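PDB 4GB5: uncharacterized protein from Kribbella flavida, which is of unknown function but carries a SnoaL-like domain of the NTF2 clan, whose curved sheet and helices probably enclose a small-molecule pocket. Local coordinates for residues 75-80 / 119-124. Numbering follows the deposited sequence.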
ATOM      1  N   THR A  75       1.442 -12.674   9.019  1.00  7.23           N
ATOM      2  CA  THR A  75       2.063 -11.393   8.798  1.00  6.89           C
ATOM      3  C   THR A  75       1.450 -10.736   7.575  1.00  7.78           C
ATOM      4  O   THR A  75       0.834 -11.406   6.745  1.00  9.11           O
ATOM      5  CB  THR A  75       3.575 -11.489   8.620  1.00  7.91           C
ATOM      6  OG1 THR A  75       3.881 -12.346   7.523  1.00  8.75           O
ATOM      7  CG2 THR A  75       4.273 -12.044   9.845  1.00  9.09           C
ATOM      8  N   HIS A  76       1.629  -9.418   7.449  1.00  7.94           N
ATOM      9  CA  HIS A  76       1.249  -8.703   6.249  1.00  6.28           C
ATOM     10  C   HIS A  76       2.244  -7.573   6.014  1.00  7.68           C
ATOM     11  O   HIS A  76       2.426  -6.693   6.854  1.00  7.23           O
ATOM     12  CB  HIS A  76      -0.164  -8.101   6.347  1.00  6.26           C
ATOM     13  CG  HIS A  76      -0.698  -7.601   5.039  1.00  6.55           C
ATOM     14  ND1 HIS A  76      -1.256  -8.456   4.117  1.00  7.54           N
ATOM     15  CD2 HIS A  76      -0.735  -6.372   4.497  1.00  9.37           C
ATOM     16  CE1 HIS A  76      -1.622  -7.763   3.059  1.00  6.96           C
ATOM     17  NE2 HIS A  76      -1.310  -6.504   3.259  1.00  7.06           N
ATOM     18  N   HIS A  77       2.879  -7.631   4.852  1.00  8.03           N
ATOM     19  CA  HIS A  77       3.783  -6.599   4.400  1.00  6.06           C
ATOM     20  C   HIS A  77       3.127  -5.800   3.317  1.00  7.30           C
ATOM     21  O   HIS A  77       2.884  -6.349   2.243  1.00  8.23           O
ATOM     22  CB  HIS A  77       5.094  -7.190   3.858  1.00  7.63           C
ATOM     23  CG  HIS A  77       5.942  -7.834   4.897  1.00  7.91           C
ATOM     24  ND1 HIS A  77       5.555  -8.978   5.541  1.00  8.21           N
ATOM     25  CD2 HIS A  77       7.170  -7.524   5.371  1.00  8.04           C
ATOM     26  CE1 HIS A  77       6.491  -9.333   6.410  1.00  9.48           C
ATOM     27  NE2 HIS A  77       7.491  -8.471   6.315  1.00 12.06           N
ATOM     28  N   ALA A  78       2.907  -4.504   3.572  1.00  6.67           N
ATOM     29  CA  ALA A  78       2.380  -3.591   2.569  1.00  5.75           C
ATOM     30  C   ALA A  78       3.530  -2.717   2.101  1.00  5.22           C
ATOM     31  O   ALA A  78       3.988  -1.820   2.836  1.00  6.53           O
ATOM     32  CB  ALA A  78       1.275  -2.766   3.179  1.00  8.22           C
ATOM     33  N   ILE A  79       3.996  -2.963   0.892  1.00  4.44           N
ATOM     34  CA  ILE A  79       5.160  -2.255   0.308  1.00  5.14           C
ATOM     35  C   ILE A  79       4.643  -1.335  -0.788  1.00  6.22           C
ATOM     36  O   ILE A  79       3.948  -1.758  -1.722  1.00  6.66           O
ATOM     37  CB  ILE A  79       6.199  -3.244  -0.211  1.00  5.55           C
ATOM     38  CG1 ILE A  79       6.514  -4.268   0.881  1.00  6.99           C
ATOM     39  CG2 ILE A  79       7.440  -2.536  -0.740  1.00  7.48           C
ATOM     40  CD1 ILE A  79       7.514  -5.311   0.476  1.00  9.97           C
ATOM     41  N   THR A  80       4.983  -0.056  -0.659  1.00  5.42           N
ATOM     42  CA  THR A  80       4.422   0.972  -1.500  1.00  5.13           C
ATOM     43  C   THR A  80       5.462   2.008  -1.869  1.00  6.07           C
ATOM     44  O   THR A  80       6.570   2.049  -1.290  1.00  5.79           O
ATOM     45  CB  THR A  80       3.289   1.706  -0.752  1.00  5.78           C
ATOM     46  OG1 THR A  80       3.802   2.338   0.439  1.00  6.95           O
ATOM     47  CG2 THR A  80       2.200   0.784  -0.371  1.00  7.42           C
ATOM     48  N   GLY A 119       8.635   1.805   7.963  1.00  7.80           N
ATOM     49  CA  GLY A 119       9.899   2.392   7.564  1.00  7.55           C
ATOM     50  C   GLY A 119      10.110   2.135   6.093  1.00  6.72           C
ATOM     51  O   GLY A 119       9.175   2.250   5.293  1.00  7.44           O
ATOM     52  N   PHE A 120      11.363   1.854   5.747  1.00  7.91           N
ATOM     53  CA  PHE A 120      11.782   1.883   4.345  1.00  6.98           C
ATOM     54  C   PHE A 120      12.683   0.723   4.000  1.00  9.07           C
ATOM     55  O   PHE A 120      13.468   0.263   4.815  1.00  9.08           O
ATOM     56  CB  PHE A 120      12.546   3.168   4.076  1.00  7.22           C
ATOM     57  CG  PHE A 120      11.899   4.374   4.638  1.00  7.14           C
ATOM     58  CD1 PHE A 120      12.205   4.826   5.912  1.00 10.53           C
ATOM     59  CD2 PHE A 120      10.929   5.017   3.902  1.00  8.58           C
ATOM     60  CE1 PHE A 120      11.561   5.913   6.464  1.00 12.83           C
ATOM     61  CE2 PHE A 120      10.264   6.112   4.445  1.00 10.99           C
ATOM     62  CZ  PHE A 120      10.586   6.563   5.734  1.00 12.37           C
ATOM     63  N   TYR A 121      12.568   0.268   2.758  1.00  8.43           N
ATOM     64  CA  TYR A 121      13.576  -0.571   2.147  1.00  7.23           C
ATOM     65  C   TYR A 121      14.455   0.315   1.301  1.00  6.50           C
ATOM     66  O   TYR A 121      13.960   1.217   0.608  1.00  8.71           O
ATOM     67  CB  TYR A 121      12.966  -1.661   1.247  1.00  8.40           C
ATOM     68  CG  TYR A 121      12.254  -2.730   2.028  1.00  7.13           C
ATOM     69  CD1 TYR A 121      12.926  -3.506   2.970  1.00  8.02           C
ATOM     70  CD2 TYR A 121      10.908  -2.985   1.822  1.00  9.31           C
ATOM     71  CE1 TYR A 121      12.257  -4.479   3.690  1.00  5.93           C
ATOM     72  CE2 TYR A 121      10.267  -3.955   2.515  1.00  9.75           C
ATOM     73  CZ  TYR A 121      10.901  -4.668   3.458  1.00  8.93           C
ATOM     74  OH  TYR A 121      10.218  -5.660   4.172  1.00 12.81           O
ATOM     75  N   ASP A 122      15.769   0.030   1.342  1.00  8.28           N
ATOM     76  CA  ASP A 122      16.724   0.620   0.432  1.00  8.53           C
ATOM     77  C   ASP A 122      17.566  -0.530  -0.102  1.00  8.27           C
ATOM     78  O   ASP A 122      18.505  -1.000   0.527  1.00 10.72           O
ATOM     79  CB  ASP A 122      17.546   1.707   1.075  1.00  8.51           C
ATOM     80  CG  ASP A 122      16.713   2.908   1.431  1.00 10.88           C
ATOM     81  OD1 ASP A 122      16.430   3.719   0.510  1.00 11.28           O
ATOM     82  OD2 ASP A 122      16.300   3.011   2.602  1.00 12.54           O
ATOM     83  N   ASN A 123      17.090  -1.069  -1.224  1.00  8.98           N
ATOM     84  CA  ASN A 123      17.505  -2.357  -1.731  1.00  9.67           C
ATOM     85  C   ASN A 123      18.252  -2.227  -3.045  1.00  8.97           C
ATOM     86  O   ASN A 123      18.229  -1.168  -3.669  1.00 10.34           O
ATOM     87  CB  ASN A 123      16.262  -3.217  -1.969  1.00  8.16           C
ATOM     88  CG  ASN A 123      15.625  -3.694  -0.698  1.00  8.57           C
ATOM     89  OD1 ASN A 123      16.025  -3.302   0.402  1.00  9.10           O
ATOM     90  ND2 ASN A 123      14.570  -4.535  -0.829  1.00 11.02           N
ATOM     91  N   GLU A 124      18.943  -3.290  -3.440  1.00 10.97           N
ATOM     92  CA  GLU A 124      19.571  -3.388  -4.749  1.00  8.69           C
ATOM     93  C   GLU A 124      19.039  -4.588  -5.488  1.00 10.36           C
ATOM     94  O   GLU A 124      18.688  -5.617  -4.883  1.00 10.39           O
ATOM     95  CB  GLU A 124      21.115  -3.455  -4.656  1.00 13.25           C
ATOM     96  CG  GLU A 124      21.709  -2.208  -4.015  1.00 14.56           C
ATOM     97  CD  GLU A 124      23.187  -2.280  -3.661  1.00 26.24           C
ATOM     98  OE1 GLU A 124      23.796  -3.353  -3.767  1.00 27.97           O
ATOM     99  OE2 GLU A 124      23.735  -1.240  -3.250  1.00 31.79           O
TER
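H77 and I79 meet Y121 across the sheet without any backbone hydrogen bond between their strands: the closest CA atoms, those of I79 and Y121, are 8.8 Å apart. That spacing is explained by strand 90-102, which runs between the two and is antiparallel to both. It pairs with A78 through R98 and with G119 through V97, so 75-80 and 119-124 are second neighbours in the curved sheet.

The contact is therefore made by side chains on one face. H77, I79 and Y121 all start out toward the other strand, and the Y121 ring reaches out to meet the ends of H77 and I79. CD1 of I79 sits 3.7 Å from CE2 of Y121. CG1 of I79 is 4.1 Å from CE2 of Y121. Here CG1 lies anti to the carbonyl carbon (chi1 -51°) and CD1 continues in an extended chain (chi2 179°), placing the methyl obliquely to the ring. Y121 OH stops 3.8 Å from CD2 of H77, at the edge of the imidazole and near its plane; the two side chains cross at about a right angle.

Helix 6-25 packs against this same face. Y20 meets the Y121 ring edge-to-face and also touches I79, while D25 accepts a hydrogen bond from the backbone N of H77.

All three touching residues are buried, yet just 114 Å² of surface is buried between the segments, both sides summed. I79 with Y121 is apolar contact; at H77 the phenol oxygen approaches a ring carbon without a hydrogen bond, while H77 ND1 is satisfied by another partner. The contact thus links two second-neighbour strands across strand 90-102, beneath helix 6-25, consistent with the interior of the NTF2-like fold.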